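Local atomic coordinates of lactate racemase (Thermoanaerobacterium thermosaccharolyticum, PDB entry 2YJG), a protein that interconverts the D- and L-isomers of lactate, using a nickel pincer cofactor derived from nicotinic acid mononucleotide. Residues 76-81 with 237-242; 184-189 with 229-234; 208-213 with 218-223. All blocks are in the same frame, centred on the assembly; numbering follows the deposited sequence.

Interaction 1. Residues 76-81 with 237-242; sequences PVPSRI and LNVVID. With SO4 (sulfate ion), chain D.
Pro-76 and Pro-78, in the turn that leads into helix 79-91, face Val-239 and Ile-241 on strand 233-241; Pro-78 sits at the centre of an inverse gamma turn and is also the N-cap of the helix. Ile-241 makes the largest share of the contact. Its CG1 is wedged between the backbone N and the carbonyl carbon (chi1 62°), and from there the chain extends CD1 to the ring of Pro-76, meeting CG at 3.6 Å; the two side chains cross at about a right angle. Its other branch, CG2, lies 4.2 Å from CD of Pro-78. One methyl of Val-239, CG2, passes along the same proline, 3.8 Å from CD, the two side chains sliding past each other in opposite directions. Rigid rings suit the turn, since proline has no N-H to satisfy and offers a compact apolar surface to branched strand residues. Val-239 and Ile-241 alternate with Val-240, which projects elsewhere, as expected of a beta strand. In the fold, this is a loop-to-sheet contact at the C-terminal end of strand 66-71 in the mixed sheet: Phe-170 of strand 164-170 packs against both Pro-76 and Val-239, and Ile-247 of strand 247-253 against Pro-78 and Val-239. Arg-75, the residue before Pro-76, probably binds the nickel cofactor, as in related racemases, so Pro-76 lies beside the likely cofactor site. On the helix, Arg-80 carries its extended chain to a sulfate, probably from the crystallisation liquor, which sits at the edge of the guanidinium. NH2 donates to sulfate O4 at 2.8 Å, and NH1 makes weak bonds to O1 and O4. Lys-117 NZ and Glu-122 N also donate to the sulfate.

Interaction 2. Residues 184-189 with 229-234; sequences KSILPG and KKANLA. With EDO (1,2-ethanediol), chain F.
Ile-186 is the residue through which the loop 184-189 meets the segment 229-234, and it touches both ends of the turn between helix 219-230 and strand 233-241. Two of its methyls, CG2 and CD1, rest against the single methyl of Ala-231, each 4.0 Å from CB. Farther round the side chain, CG1 lies 4.1 Å from CD2 of Leu-233, and these two side chains run past each other in opposite directions. A chi1 of -50° sets CG1 toward Leu-233, and chi2 (-66°) folds CD1 back to join CG2 at Ala-231. Ala-227 and Ala-228 of the helix, Leu-165 and Ile-155 close round the same isoleucine, making this the packed part. Alanine offers just one methyl, which the isoleucine methyls cover.

The turn itself is a Schellman motif: Asn-232 takes positive phi (56°), a conformation asparagine tolerates well, and its N bonds to Lys-229 O at 3.0 Å. On this outer side the contact is loose, for Lys-229, Lys-230 and Asn-232 are solvent-facing and suitably polar. At the far end of the loop Lys-184, bent at chi3, points away from the packing, and its NZ donates to O1 of an ethanediol, probably from the crystallisation liquor, at 2.7 Å. In the mature enzyme this lysine probably carries the cofactor covalently; here, in the apoprotein, its amine is unmodified. The apolar contact thus holds the loop by packing and exclusion of water, leaving the amine pointing away from it, consistent with reaching a cofactor.

Interaction 3. Residues 208-213 with 218-223; sequences PYARTG and NPIHRD
Asn-218 lies flat against the turn made by Tyr-209 and Ala-210, its amide passing over their backbone. CB of Tyr-209 rests 3.7 Å from CA of Asn-218, while the ring leads off to the exposed side. CB of Ala-210 meets CD1 of Ile-220 at 3.9 Å; CG1 of Ile-220 is anti to its carbonyl carbon (chi1 -63°), and the chain then runs out nearly straight to bring CD1 to the alanine. The side chain of Ile-220 is about 7 Å from those of His-200 and Lys-184, probable cofactor-binding residues. Ala-210 is the centre of an inverse gamma turn, closed by a weak bond from Arg-211 N to Tyr-209 O.

The motif is a helix N-cap. With CG of Asn-218 opposite the backbone N (chi1 -179°), OD1 swings over the first turn of helix 219-230. It accepts from Ile-220 N at 3.0 Å, the donor tilted 30° from the carbonyl plane, and weakly from His-221 N at 3.5 Å. Asparagine suits this place because the other half of its amide is a donor: ND2 bonds to Phe-176 O and Val-214 O, so both ends of the buried group are held and its rotation is fixed. Replacing it with a leucine would probably leave Ile-220 N without its cap and those two carbonyls without their shared donor.

Arg-211 turns its side chain back on its own loop: NH1 donates to Ala-210 O at 2.8 Å, with the oxygen in the guanidinium plane but the donor well above the carbonyl plane.

In the fold
Following the chain from the N terminus, residues 76-81 come first and find their partner only at 237-242, so interaction 1 closes the longest loop, with 155 residues between its segments. Inside it lies interaction 2, opening at 184-189 and closing at 229-234, and inside that the short loop of interaction 3. The three are nested, and none cross. Interactions 2 and 3 share helix 219-230 and touch where Leu-187 packs on Asp-223; interactions 1 and 2 share strand 233-241. Interaction 1 ties the turn before helix 79-91 to the mixed sheet, interaction 2 the loop of the probable cofactor lysine to the helix-strand turn, and interaction 3 the 208-213 loop to the helix start.

Interaction 1. Residues 76-81 with 237-242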
loop_
_atom_site.group_PDB
_atom_site.type_symbol
_atom_site.label_atom_id
_atom_site.label_comp_id
_atom_site.label_asym_id
_atom_site.label_seq_id
_atom_site.Cartn_x
_atom_site.Cartn_y
_atom_site.Cartn_z
ATOM N N PRO A 76 -6.879 -6.915 16.292
ATOM C CA PRO A 76 -5.667 -7.742 16.227
ATOM C C PRO A 76 -5.698 -8.973 15.327
ATOM O O PRO A 76 -4.875 -9.882 15.510
ATOM C CB PRO A 76 -5.485 -8.160 17.687
ATOM C CG PRO A 76 -6.848 -8.336 18.160
ATOM C CD PRO A 76 -7.656 -7.206 17.509
ATOM N N VAL A 77 -6.599 -9.016 14.353
ATOM C CA VAL A 77 -6.662 -10.144 13.433
ATOM C C VAL A 77 -5.310 -10.330 12.690
ATOM O O VAL A 77 -4.766 -9.401 12.075
ATOM C CB VAL A 77 -7.828 -10.006 12.441
ATOM C CG1 VAL A 77 -7.881 -11.208 11.538
ATOM C CG2 VAL A 77 -9.152 -9.784 13.151
ATOM N N PRO A 78 -4.723 -11.526 12.784
ATOM C CA PRO A 78 -3.422 -11.782 12.196
ATOM C C PRO A 78 -3.546 -12.068 10.710
ATOM O O PRO A 78 -3.289 -13.177 10.249
ATOM C CB PRO A 78 -2.917 -13.008 12.954
ATOM C CG PRO A 78 -4.142 -13.735 13.356
ATOM C CD PRO A 78 -5.231 -12.691 13.536
ATOM N N SER A 79 -3.948 -11.060 9.948
ATOM C CA SER A 79 -4.312 -11.300 8.560
ATOM C C SER A 79 -3.172 -11.644 7.615
ATOM O O SER A 79 -3.424 -12.176 6.536
ATOM C CB SER A 79 -5.139 -10.129 8.017
ATOM O OG SER A 79 -6.301 -9.905 8.795
ATOM N N ARG A 80 -1.925 -11.301 7.964
ATOM C CA ARG A 80 -0.792 -11.753 7.162
ATOM C C ARG A 80 -0.768 -13.281 7.071
ATOM O O ARG A 80 -0.229 -13.843 6.155
ATOM C CB ARG A 80 0.544 -11.234 7.745
ATOM C CG ARG A 80 0.763 -9.761 7.641
ATOM C CD ARG A 80 1.802 -9.275 8.708
ATOM N NE ARG A 80 2.119 -7.833 8.614
ATOM C CZ ARG A 80 2.968 -7.269 7.737
ATOM N NH1 ARG A 80 3.595 -7.993 6.822
ATOM N NH2 ARG A 80 3.180 -5.947 7.756
ATOM N N ILE A 81 -1.314 -13.961 8.072
ATOM C CA ILE A 81 -1.333 -15.402 8.077
ATOM C C ILE A 81 -2.625 -15.912 7.436
ATOM O O ILE A 81 -2.612 -16.773 6.544
ATOM C CB ILE A 81 -1.202 -15.950 9.481
ATOM C CG1 ILE A 81 0.213 -15.647 10.053
ATOM C CG2 ILE A 81 -1.512 -17.451 9.427
ATOM C CD1 ILE A 81 0.348 -15.848 11.569
ATOM N N LEU A 237 -13.926 -17.609 8.718
ATOM C CA LEU A 237 -12.736 -18.203 9.360
ATOM C C LEU A 237 -12.561 -17.273 10.529
ATOM O O LEU A 237 -12.366 -16.069 10.337
ATOM C CB LEU A 237 -11.507 -18.195 8.454
ATOM C CG LEU A 237 -10.181 -18.408 9.191
ATOM C CD1 LEU A 237 -10.138 -19.827 9.766
ATOM C CD2 LEU A 237 -8.935 -18.088 8.397
ATOM N N ASN A 238 -12.718 -17.787 11.732
ATOM C CA ASN A 238 -12.438 -16.966 12.940
ATOM C C ASN A 238 -11.347 -17.631 13.788
ATOM O O ASN A 238 -11.428 -18.820 14.044
ATOM C CB ASN A 238 -13.686 -16.814 13.807
ATOM C CG ASN A 238 -14.645 -15.756 13.331
ATOM O OD1 ASN A 238 -14.522 -15.153 12.250
ATOM N ND2 ASN A 238 -15.638 -15.540 14.141
ATOM N N VAL A 239 -10.357 -16.863 14.207
ATOM C CA VAL A 239 -9.285 -17.341 15.030
ATOM C C VAL A 239 -9.500 -16.955 16.497
ATOM O O VAL A 239 -10.307 -16.087 16.841
ATOM C CB VAL A 239 -7.906 -16.871 14.540
ATOM C CG1 VAL A 239 -7.507 -17.531 13.195
ATOM C CG2 VAL A 239 -7.788 -15.347 14.470
ATOM N N VAL A 240 -8.807 -17.686 17.344
ATOM C CA VAL A 240 -8.688 -17.358 18.744
ATOM C C VAL A 240 -7.202 -17.132 18.928
ATOM O O VAL A 240 -6.379 -17.936 18.511
ATOM C CB VAL A 240 -9.203 -18.431 19.623
ATOM C CG1 VAL A 240 -8.923 -18.057 21.076
ATOM C CG2 VAL A 240 -10.728 -18.657 19.383
ATOM N N ILE A 241 -6.854 -16.030 19.564
ATOM C CA ILE A 241 -5.475 -15.627 19.658
ATOM C C ILE A 241 -5.119 -15.395 21.144
ATOM O O ILE A 241 -5.990 -15.087 21.956
ATOM C CB ILE A 241 -5.178 -14.361 18.775
ATOM C CG1 ILE A 241 -5.999 -13.140 19.229
ATOM C CG2 ILE A 241 -5.467 -14.617 17.290
ATOM C CD1 ILE A 241 -5.600 -11.699 18.581
ATOM N N ASP A 242 -3.838 -15.552 21.474
ATOM C CA ASP A 242 -3.357 -15.317 22.829
ATOM C C ASP A 242 -2.979 -13.853 23.019
ATOM O O ASP A 242 -3.145 -13.041 22.107
ATOM C CB ASP A 242 -2.215 -16.307 23.176
ATOM C CG ASP A 242 -0.931 -16.081 22.385
ATOM O OD1 ASP A 242 -0.770 -15.052 21.715
ATOM O OD2 ASP A 242 -0.042 -16.984 22.421
HETATM S S SO4 D . 5.961 -5.560 4.890
HETATM O O1 SO4 D . 5.778 -6.955 4.572
HETATM O O2 SO4 D . 7.335 -5.130 4.962
HETATM O O3 SO4 D . 5.279 -4.689 3.954
HETATM O O4 SO4 D . 5.336 -5.256 6.155
#

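Interaction 2. Residues 184-189 with 229-234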
loop_
_atom_site.group_PDB
_atom_site.type_symbol
_atom_site.label_atom_id
_atom_site.label_comp_id
_atom_site.label_asym_id
_atom_site.label_seq_id
_atom_site.Cartn_x
_atom_site.Cartn_y
_atom_site.Cartn_z
ATOM N N LYS A 184 -20.507 -10.124 13.469
ATOM C CA LYS A 184 -20.039 -8.728 13.631
ATOM C C LYS A 184 -19.284 -8.153 12.432
ATOM O O LYS A 184 -19.122 -6.916 12.297
ATOM C CB LYS A 184 -19.209 -8.536 14.919
ATOM C CG LYS A 184 -20.062 -8.271 16.129
ATOM C CD LYS A 184 -19.299 -7.746 17.371
ATOM C CE LYS A 184 -19.038 -6.268 17.285
ATOM N NZ LYS A 184 -18.448 -5.822 18.552
ATOM N N SER A 185 -18.797 -9.026 11.571
ATOM C CA SER A 185 -18.248 -8.574 10.288
ATOM C C SER A 185 -19.329 -7.846 9.443
ATOM O O SER A 185 -18.981 -7.054 8.572
ATOM C CB SER A 185 -17.634 -9.744 9.522
ATOM O OG SER A 185 -16.519 -10.265 10.229
ATOM N N ILE A 186 -20.611 -8.162 9.653
ATOM C CA ILE A 186 -21.687 -7.518 8.937
ATOM C C ILE A 186 -22.214 -6.313 9.699
ATOM O O ILE A 186 -22.177 -5.217 9.172
ATOM C CB ILE A 186 -22.840 -8.458 8.617
ATOM C CG1 ILE A 186 -22.305 -9.743 7.972
ATOM C CG2 ILE A 186 -23.949 -7.710 7.847
ATOM C CD1 ILE A 186 -21.647 -9.580 6.558
ATOM N N LEU A 187 -22.676 -6.518 10.937
ATOM C CA LEU A 187 -23.200 -5.429 11.743
ATOM C C LEU A 187 -22.464 -5.506 13.094
ATOM O O LEU A 187 -22.642 -6.458 13.836
ATOM C CB LEU A 187 -24.712 -5.589 11.915
ATOM C CG LEU A 187 -25.490 -4.587 12.767
ATOM C CD1 LEU A 187 -25.422 -3.182 12.198
ATOM C CD2 LEU A 187 -26.955 -5.037 13.020
ATOM N N PRO A 188 -21.582 -4.532 13.390
ATOM C CA PRO A 188 -21.424 -3.275 12.692
ATOM C C PRO A 188 -20.483 -3.196 11.478
ATOM O O PRO A 188 -20.437 -2.147 10.814
ATOM C CB PRO A 188 -20.925 -2.362 13.798
ATOM C CG PRO A 188 -20.026 -3.321 14.712
ATOM C CD PRO A 188 -20.612 -4.691 14.502
ATOM N N GLY A 189 -19.712 -4.235 11.192
ATOM C CA GLY A 189 -18.500 -4.083 10.410
ATOM C C GLY A 189 -18.607 -3.398 9.054
ATOM O O GLY A 189 -17.745 -2.565 8.694
ATOM N N LYS A 229 -27.415 -13.193 8.144
ATOM C CA LYS A 229 -28.289 -14.014 7.281
ATOM C C LYS A 229 -28.775 -13.285 6.040
ATOM O O LYS A 229 -28.651 -13.822 4.913
ATOM C CB LYS A 229 -29.510 -14.577 8.047
ATOM C CG LYS A 229 -29.133 -15.327 9.285
ATOM C CD LYS A 229 -29.966 -16.603 9.545
ATOM C CE LYS A 229 -31.425 -16.298 9.918
ATOM N NZ LYS A 229 -32.007 -17.391 10.826
ATOM N N LYS A 230 -29.268 -12.060 6.227
ATOM C CA LYS A 230 -29.795 -11.243 5.147
ATOM C C LYS A 230 -28.698 -10.805 4.184
ATOM O O LYS A 230 -28.990 -10.486 3.035
ATOM C CB LYS A 230 -30.439 -9.938 5.647
ATOM C CG LYS A 230 -31.819 -9.999 6.305
ATOM C CD LYS A 230 -32.872 -10.677 5.435
ATOM C CE LYS A 230 -33.738 -9.741 4.614
ATOM N NZ LYS A 230 -34.932 -10.510 4.165
ATOM N N ALA A 231 -27.468 -10.714 4.691
ATOM C CA ALA A 231 -26.289 -10.439 3.861
ATOM C C ALA A 231 -25.768 -11.626 3.079
ATOM O O ALA A 231 -24.793 -11.444 2.326
ATOM C CB ALA A 231 -25.147 -9.916 4.758
ATOM N N ASN A 232 -26.308 -12.818 3.347
ATOM C CA ASN A 232 -25.847 -14.110 2.775
ATOM C C ASN A 232 -24.341 -14.360 3.043
ATOM O O ASN A 232 -23.616 -14.859 2.203
ATOM C CB ASN A 232 -26.177 -14.216 1.250
ATOM C CG ASN A 232 -27.706 -14.070 0.952
ATOM O OD1 ASN A 232 -28.169 -13.114 0.285
ATOM N ND2 ASN A 232 -28.475 -14.996 1.500
ATOM N N LEU A 233 -23.898 -14.037 4.258
ATOM C CA LEU A 233 -22.598 -14.488 4.744
ATOM C C LEU A 233 -22.541 -16.008 4.759
ATOM O O LEU A 233 -23.166 -16.698 5.583
ATOM C CB LEU A 233 -22.292 -13.868 6.151
ATOM C CG LEU A 233 -20.939 -14.170 6.791
ATOM C CD1 LEU A 233 -19.767 -13.672 5.892
ATOM C CD2 LEU A 233 -20.828 -13.538 8.217
ATOM N N ALA A 234 -21.750 -16.546 3.843
ATOM C CA ALA A 234 -21.768 -17.968 3.506
ATOM C C ALA A 234 -20.675 -18.801 4.172
ATOM O O ALA A 234 -20.777 -20.023 4.323
ATOM C CB ALA A 234 -21.662 -18.094 1.977
HETATM C C1 EDO F . -17.548 -2.111 19.093
HETATM O O1 EDO F . -18.052 -3.206 18.320
HETATM C C2 EDO F . -18.411 -1.876 20.311
HETATM O O2 EDO F . -18.810 -0.502 20.319
#

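Interaction 3. Residues 208-213 with 218-223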
loop_
_atom_site.group_PDB
_atom_site.type_symbol
_atom_site.label_atom_id
_atom_site.label_comp_id
_atom_site.label_asym_id
_atom_site.label_seq_id
_atom_site.Cartn_x
_atom_site.Cartn_y
_atom_site.Cartn_z
ATOM N N PRO A 208 -31.078 -7.330 30.073
ATOM C CA PRO A 208 -30.212 -8.029 30.995
ATOM C C PRO A 208 -29.310 -9.085 30.351
ATOM O O PRO A 208 -28.362 -9.583 30.999
ATOM C CB PRO A 208 -31.201 -8.684 31.966
ATOM C CG PRO A 208 -32.556 -8.587 31.329
ATOM C CD PRO A 208 -32.521 -7.450 30.409
ATOM N N TYR A 209 -29.569 -9.385 29.075
ATOM C CA TYR A 209 -28.774 -10.323 28.291
ATOM C C TYR A 209 -27.667 -9.702 27.481
ATOM O O TYR A 209 -26.941 -10.433 26.833
ATOM C CB TYR A 209 -29.661 -11.202 27.346
ATOM C CG TYR A 209 -30.599 -12.077 28.131
ATOM C CD1 TYR A 209 -30.128 -13.282 28.675
ATOM C CD2 TYR A 209 -31.921 -11.687 28.406
ATOM C CE1 TYR A 209 -30.933 -14.093 29.467
ATOM C CE2 TYR A 209 -32.759 -12.526 29.197
ATOM C CZ TYR A 209 -32.245 -13.746 29.692
ATOM O OH TYR A 209 -32.965 -14.604 30.490
ATOM N N ALA A 210 -27.554 -8.378 27.475
ATOM C CA ALA A 210 -26.513 -7.666 26.757
ATOM C C ALA A 210 -25.302 -7.581 27.694
ATOM O O ALA A 210 -25.079 -6.566 28.363
ATOM C CB ALA A 210 -27.048 -6.236 26.354
ATOM N N ARG A 211 -24.620 -8.716 27.841
ATOM C CA ARG A 211 -23.559 -8.882 28.841
ATOM C C ARG A 211 -22.429 -9.774 28.298
ATOM O O ARG A 211 -22.597 -10.519 27.323
ATOM C CB ARG A 211 -24.103 -9.570 30.082
ATOM C CG ARG A 211 -25.058 -8.731 30.918
ATOM C CD ARG A 211 -24.550 -7.490 31.420
ATOM N NE ARG A 211 -25.610 -6.957 32.282
ATOM C CZ ARG A 211 -26.672 -6.299 31.831
ATOM N NH1 ARG A 211 -26.761 -5.961 30.534
ATOM N NH2 ARG A 211 -27.604 -5.911 32.712
ATOM N N THR A 212 -21.293 -9.710 28.977
ATOM C CA THR A 212 -20.117 -10.522 28.570
ATOM C C THR A 212 -20.437 -11.993 28.491
ATOM O O THR A 212 -20.970 -12.565 29.426
ATOM C CB THR A 212 -19.040 -10.332 29.583
ATOM O OG1 THR A 212 -18.945 -8.937 29.878
ATOM C CG2 THR A 212 -17.695 -10.776 29.066
ATOM N N GLY A 213 -20.055 -12.584 27.359
ATOM C CA GLY A 213 -20.214 -13.979 27.104
ATOM C C GLY A 213 -21.625 -14.522 26.952
ATOM O O GLY A 213 -21.821 -15.757 26.965
ATOM N N ASN A 218 -29.826 -12.293 23.796
ATOM C CA ASN A 218 -29.122 -10.988 23.665
ATOM C C ASN A 218 -29.636 -10.279 22.422
ATOM O O ASN A 218 -29.418 -10.761 21.307
ATOM C CB ASN A 218 -27.576 -11.156 23.596
ATOM C CG ASN A 218 -26.843 -9.854 23.499
ATOM O OD1 ASN A 218 -27.433 -8.828 23.136
ATOM N ND2 ASN A 218 -25.561 -9.837 23.933
ATOM N N PRO A 219 -30.373 -9.166 22.595
ATOM C CA PRO A 219 -31.049 -8.602 21.423
ATOM C C PRO A 219 -30.105 -7.945 20.428
ATOM O O PRO A 219 -30.462 -7.845 19.274
ATOM C CB PRO A 219 -31.967 -7.548 22.041
ATOM C CG PRO A 219 -31.275 -7.124 23.289
ATOM C CD PRO A 219 -30.703 -8.394 23.812
ATOM N N ILE A 220 -28.932 -7.505 20.890
ATOM C CA ILE A 220 -27.903 -6.917 20.025
ATOM C C ILE A 220 -27.444 -7.998 19.071
ATOM O O ILE A 220 -27.437 -7.849 17.842
ATOM C CB ILE A 220 -26.662 -6.362 20.840
ATOM C CG1 ILE A 220 -27.133 -5.251 21.743
ATOM C CG2 ILE A 220 -25.632 -5.828 19.853
ATOM C CD1 ILE A 220 -26.245 -4.777 22.881
ATOM N N HIS A 221 -27.126 -9.129 19.662
ATOM C CA HIS A 221 -26.699 -10.328 18.946
ATOM C C HIS A 221 -27.779 -10.844 18.019
ATOM O O HIS A 221 -27.528 -11.209 16.852
ATOM C CB HIS A 221 -26.295 -11.387 19.944
ATOM C CG HIS A 221 -25.900 -12.680 19.318
ATOM N ND1 HIS A 221 -24.796 -12.807 18.501
ATOM C CD2 HIS A 221 -26.482 -13.892 19.371
ATOM C CE1 HIS A 221 -24.707 -14.061 18.107
ATOM N NE2 HIS A 221 -25.717 -14.742 18.623
ATOM N N ARG A 222 -29.023 -10.813 18.469
ATOM C CA ARG A 222 -30.135 -11.226 17.592
ATOM C C ARG A 222 -30.223 -10.408 16.298
ATOM O O ARG A 222 -30.413 -10.973 15.216
ATOM C CB ARG A 222 -31.470 -11.118 18.387
ATOM C CG ARG A 222 -32.691 -11.559 17.582
ATOM C CD ARG A 222 -34.062 -11.392 18.340
ATOM N NE ARG A 222 -35.205 -11.766 17.475
ATOM C CZ ARG A 222 -36.497 -11.455 17.700
ATOM N NH1 ARG A 222 -36.873 -10.717 18.749
ATOM N NH2 ARG A 222 -37.435 -11.875 16.854
ATOM N N ASP A 223 -30.135 -9.080 16.400
ATOM C CA ASP A 223 -30.098 -8.218 15.195
ATOM C C ASP A 223 -28.892 -8.510 14.312
ATOM O O ASP A 223 -29.037 -8.521 13.081
ATOM C CB ASP A 223 -30.210 -6.709 15.558
ATOM C CG ASP A 223 -31.689 -6.230 15.648
ATOM O OD1 ASP A 223 -32.635 -7.093 15.702
ATOM O OD2 ASP A 223 -31.874 -5.023 15.642
#